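Local coordinates for protein probable porin (Pseudomonas aeruginosa, PDB 4FT6) that probably forms a substrate-selective beta-barrel channel of the OprD porin family that lets small solutes diffuse across the outer membrane, at residues A[159-162]-A[167-170]; A[63-68]-A[116-121]; A[284-287]-A[291-294]. All coordinates share one frame; numbering follows the deposited sequence.

Contact 1: residues A[159-162]-A[167-170]; sequences LSQR and HQDL. With DMU (decyl-beta-D-maltopyranoside), chain F.
Leu159 and Gln168 face each other across an antiparallel hydrogen-bonded pair, with their side chains on the same face of the sheet. Both backbone bonds are good: Leu159 N donates to Gln168 O at 3.0 Å, and Gln168 N returns the bond to Leu159 O at 2.8 Å. The CA of His167 also approaches Leu159 O in a CH...O contact.

In Leu159 chi1 is 59°, which sets CG between the backbone N and carbonyl carbon and lets the two methyls spread over the neighbouring strand. CD1 lies closest to CG of Gln168, at 3.6 Å, and also runs alongside the start of its amide. CD2 meets CD1 of Leu170 at 3.7 Å, and the same Leu170 CD1 also lies 3.4 Å from Leu159 N. A branched apolar residue suits this place because it serves two neighbours at once, and Phe136 and Ile282 pack on it too.

The extended chain of Gln168 (chi2 -167°) carries OE1 past Leu159 to Gln161 CG, 3.5 Å away. The two side chains cross at nearly a right angle, with their amide planes 82° apart. They share no direct bond; instead a water accepts from Gln161 N and donates to Gln168 OE1, the water oxygen lying 3.3 Å from OE1. The amide of Gln161 turns elsewhere, to Gln134 and the carbonyl of Ala283. Ser160 OG bonds to Asp166 O within the connecting turn.

Together these bonds close a beta hairpin between the end of strand 149-160 and the short, weakly bonded strand 168-169, the antiparallel strand-turn-strand unit from which porin barrels are built.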
# COMPACT_ATOMS: atom_id res chain seq x y z
N LEU A 159 -7.24 7.88 10.82
CA LEU A 159 -6.67 7.86 9.49
C LEU A 159 -7.39 8.87 8.60
O LEU A 159 -8.49 9.32 8.92
CB LEU A 159 -6.76 6.46 8.88
CG LEU A 159 -8.15 5.82 8.71
CD1 LEU A 159 -8.95 6.38 7.53
CD2 LEU A 159 -8.00 4.31 8.56
N SER A 160 -6.78 9.20 7.47
CA SER A 160 -7.47 9.95 6.42
C SER A 160 -7.34 9.15 5.13
O SER A 160 -6.22 8.90 4.66
CB SER A 160 -6.85 11.34 6.24
OG SER A 160 -7.50 12.04 5.19
N GLN A 161 -8.47 8.73 4.57
CA GLN A 161 -8.44 7.93 3.34
C GLN A 161 -7.89 8.72 2.15
O GLN A 161 -7.87 9.96 2.15
CB GLN A 161 -9.83 7.36 3.01
CG GLN A 161 -10.46 6.49 4.11
CD GLN A 161 -9.69 5.18 4.38
OE1 GLN A 161 -8.56 4.98 3.91
NE2 GLN A 161 -10.30 4.28 5.17
N ARG A 162 -7.45 7.99 1.13
CA ARG A 162 -6.81 8.59 -0.03
C ARG A 162 -7.67 9.64 -0.75
O ARG A 162 -7.13 10.62 -1.29
CB ARG A 162 -6.40 7.49 -1.00
CG ARG A 162 -7.59 6.70 -1.53
CD ARG A 162 -7.14 5.39 -2.04
NE ARG A 162 -8.27 4.57 -2.46
CZ ARG A 162 -8.13 3.41 -3.07
NH1 ARG A 162 -6.92 2.96 -3.33
NH2 ARG A 162 -9.20 2.72 -3.44
N HIS A 167 -10.37 13.17 8.44
CA HIS A 167 -9.90 11.99 9.15
C HIS A 167 -11.07 11.33 9.88
O HIS A 167 -12.11 11.96 10.13
CB HIS A 167 -8.75 12.32 10.11
CG HIS A 167 -9.17 13.14 11.29
ND1 HIS A 167 -9.95 12.63 12.32
CD2 HIS A 167 -8.91 14.42 11.61
CE1 HIS A 167 -10.17 13.58 13.20
NE2 HIS A 167 -9.56 14.68 12.80
N GLN A 168 -10.89 10.06 10.23
CA GLN A 168 -11.90 9.26 10.92
C GLN A 168 -11.24 8.23 11.84
O GLN A 168 -10.10 7.83 11.59
CB GLN A 168 -12.78 8.54 9.90
CG GLN A 168 -12.01 7.53 9.06
CD GLN A 168 -12.79 7.04 7.85
OE1 GLN A 168 -12.60 7.53 6.73
NE2 GLN A 168 -13.68 6.08 8.07
N ASP A 169 -11.95 7.80 12.88
CA ASP A 169 -11.45 6.73 13.74
C ASP A 169 -11.18 5.46 12.91
O ASP A 169 -11.76 5.30 11.84
CB ASP A 169 -12.44 6.42 14.86
CG ASP A 169 -12.63 7.59 15.81
OD1 ASP A 169 -11.81 8.53 15.77
OD2 ASP A 169 -13.60 7.55 16.60
N LEU A 170 -10.30 4.59 13.41
CA LEU A 170 -9.92 3.38 12.68
C LEU A 170 -11.00 2.30 12.73
O LEU A 170 -11.83 2.27 13.65
CB LEU A 170 -8.62 2.80 13.23
CG LEU A 170 -7.28 3.53 13.06
CD1 LEU A 170 -7.41 4.73 12.14
CD2 LEU A 170 -6.71 3.93 14.42
C1 DMU F . -7.26 20.09 6.62
C2 DMU F . -8.25 19.05 7.28
C3 DMU F . -9.81 19.65 7.37
C4 DMU F . -10.12 20.55 6.12
O5 DMU F . -9.09 21.47 5.92
C6 DMU F . -7.92 20.81 5.48
O7 DMU F . -10.88 18.67 7.69
O16 DMU F . -7.05 21.72 4.81
C18 DMU F . -7.62 22.64 3.90
C19 DMU F . -6.60 23.64 3.38
C22 DMU F . -5.31 22.93 3.01
C25 DMU F . -4.20 23.97 2.83
C28 DMU F . -3.66 23.86 1.41
C31 DMU F . -2.33 23.11 1.44
C34 DMU F . -2.24 22.29 0.17
C37 DMU F . -0.82 22.28 -0.34
C40 DMU F . -0.68 21.23 -1.41
C43 DMU F . 0.43 21.63 -2.33
O49 DMU F . -6.18 19.35 6.20
O55 DMU F . -7.70 18.32 8.43
C57 DMU F . -11.38 21.27 6.41
O61 DMU F . -11.17 22.01 7.57
C5 DMU F . -11.08 16.71 9.07
C7 DMU F . -12.47 16.79 9.59
C8 DMU F . -12.56 17.97 10.65
C9 DMU F . -11.10 18.51 11.01
O1 DMU F . -10.59 19.03 9.85
C10 DMU F . -10.44 18.07 8.87
O2 DMU F . -13.51 19.03 10.20
O3 DMU F . -10.29 15.97 9.92
O4 DMU F . -12.89 15.54 10.03
C11 DMU F . -11.00 19.56 12.09
O6 DMU F . -9.67 19.97 12.17
O HOH W 1 -10.64 9.82 5.45

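Contact 2: residues A[63-68]-A[116-121]. With C8E ((hydroxyethyloxy)tri(ethyloxy)octane), chain D; DMU (decyl-beta-D-maltopyranoside), chain F.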
# COMPACT_ATOMS: atom_id res chain seq x y z
N GLU A 63 8.16 18.31 10.10
CA GLU A 63 7.83 17.95 8.74
C GLU A 63 6.41 18.42 8.41
O GLU A 63 5.60 18.66 9.31
CB GLU A 63 7.97 16.43 8.54
CG GLU A 63 9.39 15.94 8.67
CD GLU A 63 9.58 14.47 8.27
OE1 GLU A 63 8.59 13.75 8.00
OE2 GLU A 63 10.76 14.05 8.23
N LEU A 64 6.10 18.54 7.13
CA LEU A 64 4.79 19.00 6.70
C LEU A 64 4.36 18.15 5.51
O LEU A 64 5.15 17.91 4.59
CB LEU A 64 4.87 20.47 6.28
CG LEU A 64 3.58 21.28 6.21
CD1 LEU A 64 3.12 21.62 7.62
CD2 LEU A 64 3.79 22.54 5.41
N ILE A 65 3.11 17.68 5.54
CA ILE A 65 2.56 16.99 4.38
C ILE A 65 1.33 17.74 3.87
O ILE A 65 0.37 17.96 4.61
CB ILE A 65 2.21 15.53 4.69
CG1 ILE A 65 3.44 14.81 5.25
CG2 ILE A 65 1.69 14.83 3.44
CD1 ILE A 65 3.23 13.35 5.60
N GLY A 66 1.39 18.17 2.61
CA GLY A 66 0.30 18.94 2.03
C GLY A 66 -0.27 18.18 0.85
O GLY A 66 0.48 17.63 0.01
N GLN A 67 -1.60 18.14 0.76
CA GLN A 67 -2.27 17.45 -0.33
C GLN A 67 -3.28 18.36 -1.04
O GLN A 67 -3.94 19.18 -0.42
CB GLN A 67 -2.98 16.20 0.21
CG GLN A 67 -2.10 15.25 0.98
CD GLN A 67 -2.84 13.99 1.40
OE1 GLN A 67 -3.53 13.36 0.60
NE2 GLN A 67 -2.71 13.62 2.67
N LEU A 68 -3.39 18.19 -2.36
CA LEU A 68 -4.40 18.88 -3.16
C LEU A 68 -4.76 17.99 -4.35
O LEU A 68 -3.89 17.64 -5.16
CB LEU A 68 -3.85 20.22 -3.67
CG LEU A 68 -4.73 21.07 -4.59
CD1 LEU A 68 -6.09 21.36 -3.96
CD2 LEU A 68 -4.04 22.38 -4.93
N GLU A 116 0.94 14.01 11.43
CA GLU A 116 0.53 13.42 10.15
C GLU A 116 1.60 12.42 9.66
O GLU A 116 2.75 12.78 9.42
CB GLU A 116 0.28 14.54 9.11
CG GLU A 116 -0.32 14.07 7.79
CD GLU A 116 -1.83 13.83 7.86
OE1 GLU A 116 -2.36 13.61 8.97
OE2 GLU A 116 -2.50 13.86 6.79
N LEU A 117 1.21 11.16 9.52
CA LEU A 117 2.19 10.12 9.19
C LEU A 117 1.86 9.33 7.93
O LEU A 117 0.69 9.18 7.57
CB LEU A 117 2.33 9.15 10.36
CG LEU A 117 2.90 9.82 11.60
CD1 LEU A 117 2.82 8.91 12.83
CD2 LEU A 117 4.34 10.28 11.35
N LEU A 118 2.92 8.84 7.28
CA LEU A 118 2.82 7.93 6.13
C LEU A 118 3.46 6.58 6.46
O LEU A 118 4.52 6.24 5.92
CB LEU A 118 3.50 8.55 4.90
CG LEU A 118 2.79 9.74 4.25
CD1 LEU A 118 3.78 10.52 3.37
CD2 LEU A 118 1.55 9.29 3.43
N PRO A 119 2.82 5.79 7.35
CA PRO A 119 3.46 4.53 7.77
C PRO A 119 3.52 3.48 6.67
O PRO A 119 2.51 3.25 5.98
CB PRO A 119 2.54 4.00 8.89
CG PRO A 119 1.19 4.62 8.59
CD PRO A 119 1.51 5.99 8.00
N GLU A 120 4.67 2.83 6.52
CA GLU A 120 4.76 1.68 5.62
C GLU A 120 5.18 0.45 6.40
O GLU A 120 6.34 0.04 6.39
CB GLU A 120 5.70 1.99 4.44
CG GLU A 120 5.09 2.90 3.39
CD GLU A 120 6.08 3.28 2.30
OE1 GLU A 120 6.67 4.37 2.36
OE2 GLU A 120 6.26 2.47 1.36
N LEU A 121 4.22 -0.14 7.09
CA LEU A 121 4.49 -1.22 8.05
C LEU A 121 3.76 -2.48 7.61
O LEU A 121 2.65 -2.40 7.08
CB LEU A 121 3.99 -0.78 9.44
CG LEU A 121 4.95 -0.10 10.42
CD1 LEU A 121 6.05 0.66 9.72
CD2 LEU A 121 4.16 0.81 11.35
C1 C8E D . -2.06 16.21 11.35
C2 C8E D . -1.27 17.40 11.92
C3 C8E D . -2.19 18.50 12.46
C4 C8E D . -2.34 19.70 11.53
C5 C8E D . -1.48 20.87 12.00
C6 C8E D . -1.70 22.17 11.23
C7 C8E D . -0.52 22.53 10.32
C8 C8E D . -0.48 24.05 10.11
O9 C8E D . 0.76 24.52 9.60
C10 C8E D . 0.81 24.60 8.19
C11 C8E D . 1.11 26.02 7.72
O12 C8E D . 2.27 26.55 8.33
C13 C8E D . 2.93 27.53 7.55
C14 C8E D . 4.39 27.68 7.97
O15 C8E D . 5.25 27.05 7.04
C1 DMU F . -7.26 20.09 6.62
C2 DMU F . -8.25 19.05 7.28
C3 DMU F . -9.81 19.65 7.37
C4 DMU F . -10.12 20.55 6.12
O5 DMU F . -9.09 21.47 5.92
C6 DMU F . -7.92 20.81 5.48
O7 DMU F . -10.88 18.67 7.69
O16 DMU F . -7.05 21.72 4.81
C18 DMU F . -7.62 22.64 3.90
C19 DMU F . -6.60 23.64 3.38
C22 DMU F . -5.31 22.93 3.01
C25 DMU F . -4.20 23.97 2.83
C28 DMU F . -3.66 23.86 1.41
C31 DMU F . -2.33 23.11 1.44
C34 DMU F . -2.24 22.29 0.17
C37 DMU F . -0.82 22.28 -0.34
C40 DMU F . -0.68 21.23 -1.41
C43 DMU F . 0.43 21.63 -2.33
O49 DMU F . -6.18 19.35 6.20
O55 DMU F . -7.70 18.32 8.43
C57 DMU F . -11.38 21.27 6.41
O61 DMU F . -11.17 22.01 7.57
C5 DMU F . -11.08 16.71 9.07
C7 DMU F . -12.47 16.79 9.59
C8 DMU F . -12.56 17.97 10.65
C9 DMU F . -11.10 18.51 11.01
O1 DMU F . -10.59 19.03 9.85
C10 DMU F . -10.44 18.07 8.87
O2 DMU F . -13.51 19.03 10.20
O3 DMU F . -10.29 15.97 9.92
O4 DMU F . -12.89 15.54 10.03
C11 DMU F . -11.00 19.56 12.09
O6 DMU F . -9.67 19.97 12.17
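This is a side-chain contact between the barrel wall and a segment folded against its inner side, with no hydrogen bond between the two. Strand 58-71 is wall; its neighbours, 37-50 and 95-107, hold its backbone. Residues 116-121 follow a corner at the end of strand 110-114 and lead away from the wall.

The alternation of a beta strand explains who takes part. Ile65 and Gln67 point toward 116-121, whereas Leu64 and Leu68 lie on the other face, beside two bound detergents. There Leu64 CD1 is 3.8 Å from C10 in the ethyleneoxy part of C8E, and the backbone of Gly66 is met by the maltoside's decyl tail, its C 3.8 Å from C40, as suits a lipid-facing surface.

On the inner face, Ile65 is extended at chi2 (180°), which carries CD1 away from its strand, toward Leu118. It meets Leu118 CD1 at 3.6 Å, the two chains crossing at a slant, and passes Glu116 O at 3.9 Å. Aliphatic side chains suit this place: Ile65 is buried, and Leu118 shields its methyl; Leu46 flanks Ile65 and Pro133 flanks Leu118.

Glu116 is bent at chi2 (79°), which turns its carboxylate toward the amide of Gln67. NE2 of Gln67 stays 4.1 Å from Glu116 OE2, too far for a bond, and the two flat groups are 46° apart. The carboxylate is held instead by a salt bridge from Arg98 and hydrogen bonds from Gln137 and Thr135, which probably stabilise its negative charge despite burial. The end of the C8E octyl chain also reaches Glu116, its C1 3.5 Å from OE1.

Such a segment resting on the wall is consistent with the inward-folded loops that narrow the channel in porins of this family.

Contact 3: residues A[284-287]-A[291-294]; sequences GTST and NDIQ
The long loop between strands 264-274 and 304-313 folds toward the middle of the chain, and residues 284-287 and 291-294 are two parts of it, brought together across a short bend. Its central position is consistent with the inward-folded loops that narrow the channel in OprD-type porins.

The contact depends on one carboxylate oxygen. Thr287 OG1 donates to OD2 of Asp292 at 2.6 Å, and Thr287 N adds a weak bond to the same OD2 at 3.0 Å. The hydroxyl reaches OD2 on its anti side, 17° out of the carboxylate plane. Threonine suits this place because its hydroxyl and its own backbone N-H can be offered to one acceptor: with chi1 at 65°, OG1 sits between the backbone N and the carbonyl carbon, beside that N-H. On the other side, Asp292 has CG anti to its backbone N (chi1 -171°), which stretches the carboxylate across toward Thr287. The two side chains meet at about a right angle.

Ser286 comes close without bonding, its OG 4.1 Å from Asp292 OD2. Asp292 is itself the centre of an inverse gamma turn, a tight turn running from Asn291 to Ile293. Other parts of the loop are tied down separately. Thr285 OG1 and the backbone of Ser286 bond to Leu125, on the short strand 124-125 that pairs with 117-121, while Asn291 bonds to Ser305, Gln307 and Gln271.

Two donors from one residue converging on a single oxygen anchor that oxygen, probably restrict the carboxylate's rotation and would partly offset its negative charge. Because one of those bonds is weak, the hydroxyl probably supplies most of the hold between the two segments.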
# COMPACT_ATOMS: atom_id res chain seq x y z
N GLY A 284 -8.98 0.50 4.17
CA GLY A 284 -8.38 1.32 3.13
C GLY A 284 -6.89 1.10 2.98
O GLY A 284 -6.24 1.65 2.09
N THR A 285 -6.34 0.27 3.85
CA THR A 285 -4.90 0.08 3.91
C THR A 285 -4.48 -0.97 2.89
O THR A 285 -5.31 -1.73 2.37
CB THR A 285 -4.51 -0.36 5.33
OG1 THR A 285 -3.20 0.12 5.65
CG2 THR A 285 -4.58 -1.87 5.48
N SER A 286 -3.18 -1.02 2.58
CA SER A 286 -2.66 -2.06 1.70
C SER A 286 -2.10 -3.20 2.57
O SER A 286 -2.11 -3.09 3.79
CB SER A 286 -1.55 -1.49 0.81
OG SER A 286 -1.89 -1.61 -0.56
N THR A 287 -1.63 -4.28 1.94
CA THR A 287 -1.01 -5.39 2.67
C THR A 287 0.23 -5.87 1.94
O THR A 287 0.39 -5.62 0.76
CB THR A 287 -1.96 -6.58 2.86
OG1 THR A 287 -2.28 -7.16 1.59
CG2 THR A 287 -3.23 -6.15 3.60
N ASN A 291 -0.39 -11.67 -3.46
CA ASN A 291 -1.50 -11.46 -4.38
C ASN A 291 -2.32 -10.22 -4.09
O ASN A 291 -3.48 -10.15 -4.49
CB ASN A 291 -2.44 -12.66 -4.39
CG ASN A 291 -1.97 -13.77 -5.29
OD1 ASN A 291 -1.14 -13.56 -6.18
ND2 ASN A 291 -2.49 -14.97 -5.07
N ASP A 292 -1.74 -9.25 -3.38
CA ASP A 292 -2.42 -7.98 -3.21
C ASP A 292 -2.10 -7.17 -4.46
O ASP A 292 -1.10 -6.45 -4.51
CB ASP A 292 -1.97 -7.23 -1.96
CG ASP A 292 -2.83 -6.02 -1.66
OD1 ASP A 292 -3.45 -5.46 -2.61
OD2 ASP A 292 -2.89 -5.62 -0.47
N ILE A 293 -2.92 -7.34 -5.49
CA ILE A 293 -2.57 -6.79 -6.79
C ILE A 293 -3.57 -5.73 -7.23
O ILE A 293 -4.25 -5.15 -6.39
CB ILE A 293 -2.35 -7.92 -7.84
CG1 ILE A 293 -3.63 -8.71 -8.05
CG2 ILE A 293 -1.22 -8.85 -7.40
CD1 ILE A 293 -3.46 -9.88 -8.93
N GLN A 294 -3.67 -5.48 -8.53
CA GLN A 294 -4.28 -4.24 -9.02
C GLN A 294 -5.72 -3.98 -8.55
O GLN A 294 -6.00 -2.90 -8.06
CB GLN A 294 -4.17 -4.13 -10.55
CG GLN A 294 -4.43 -2.73 -11.08
CD GLN A 294 -4.20 -2.61 -12.57
OE1 GLN A 294 -3.38 -3.34 -13.14
NE2 GLN A 294 -4.92 -1.69 -13.21

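Following the chain, contact 2 opens first: the chain leaves 63-68 on strand 58-71 and, some 47 residues later, after strands 95-107 and 110-114, returns at 116-121 to rest on it. Contact 1 then closes a turn of four residues after strand 149-160, and contact 3 a bend of three inside the loop before strand 304-313. The three follow in series, with none crossing or enclosing another. Contacts 1 and 2 lie about 12 Å apart, centre to centre, and both touch the bound maltoside. Contacts 1 and 3 touch, Gln161 OE1 packing on Gly284 CA at 3.7 Å, so a hairpin end meets the inward loop.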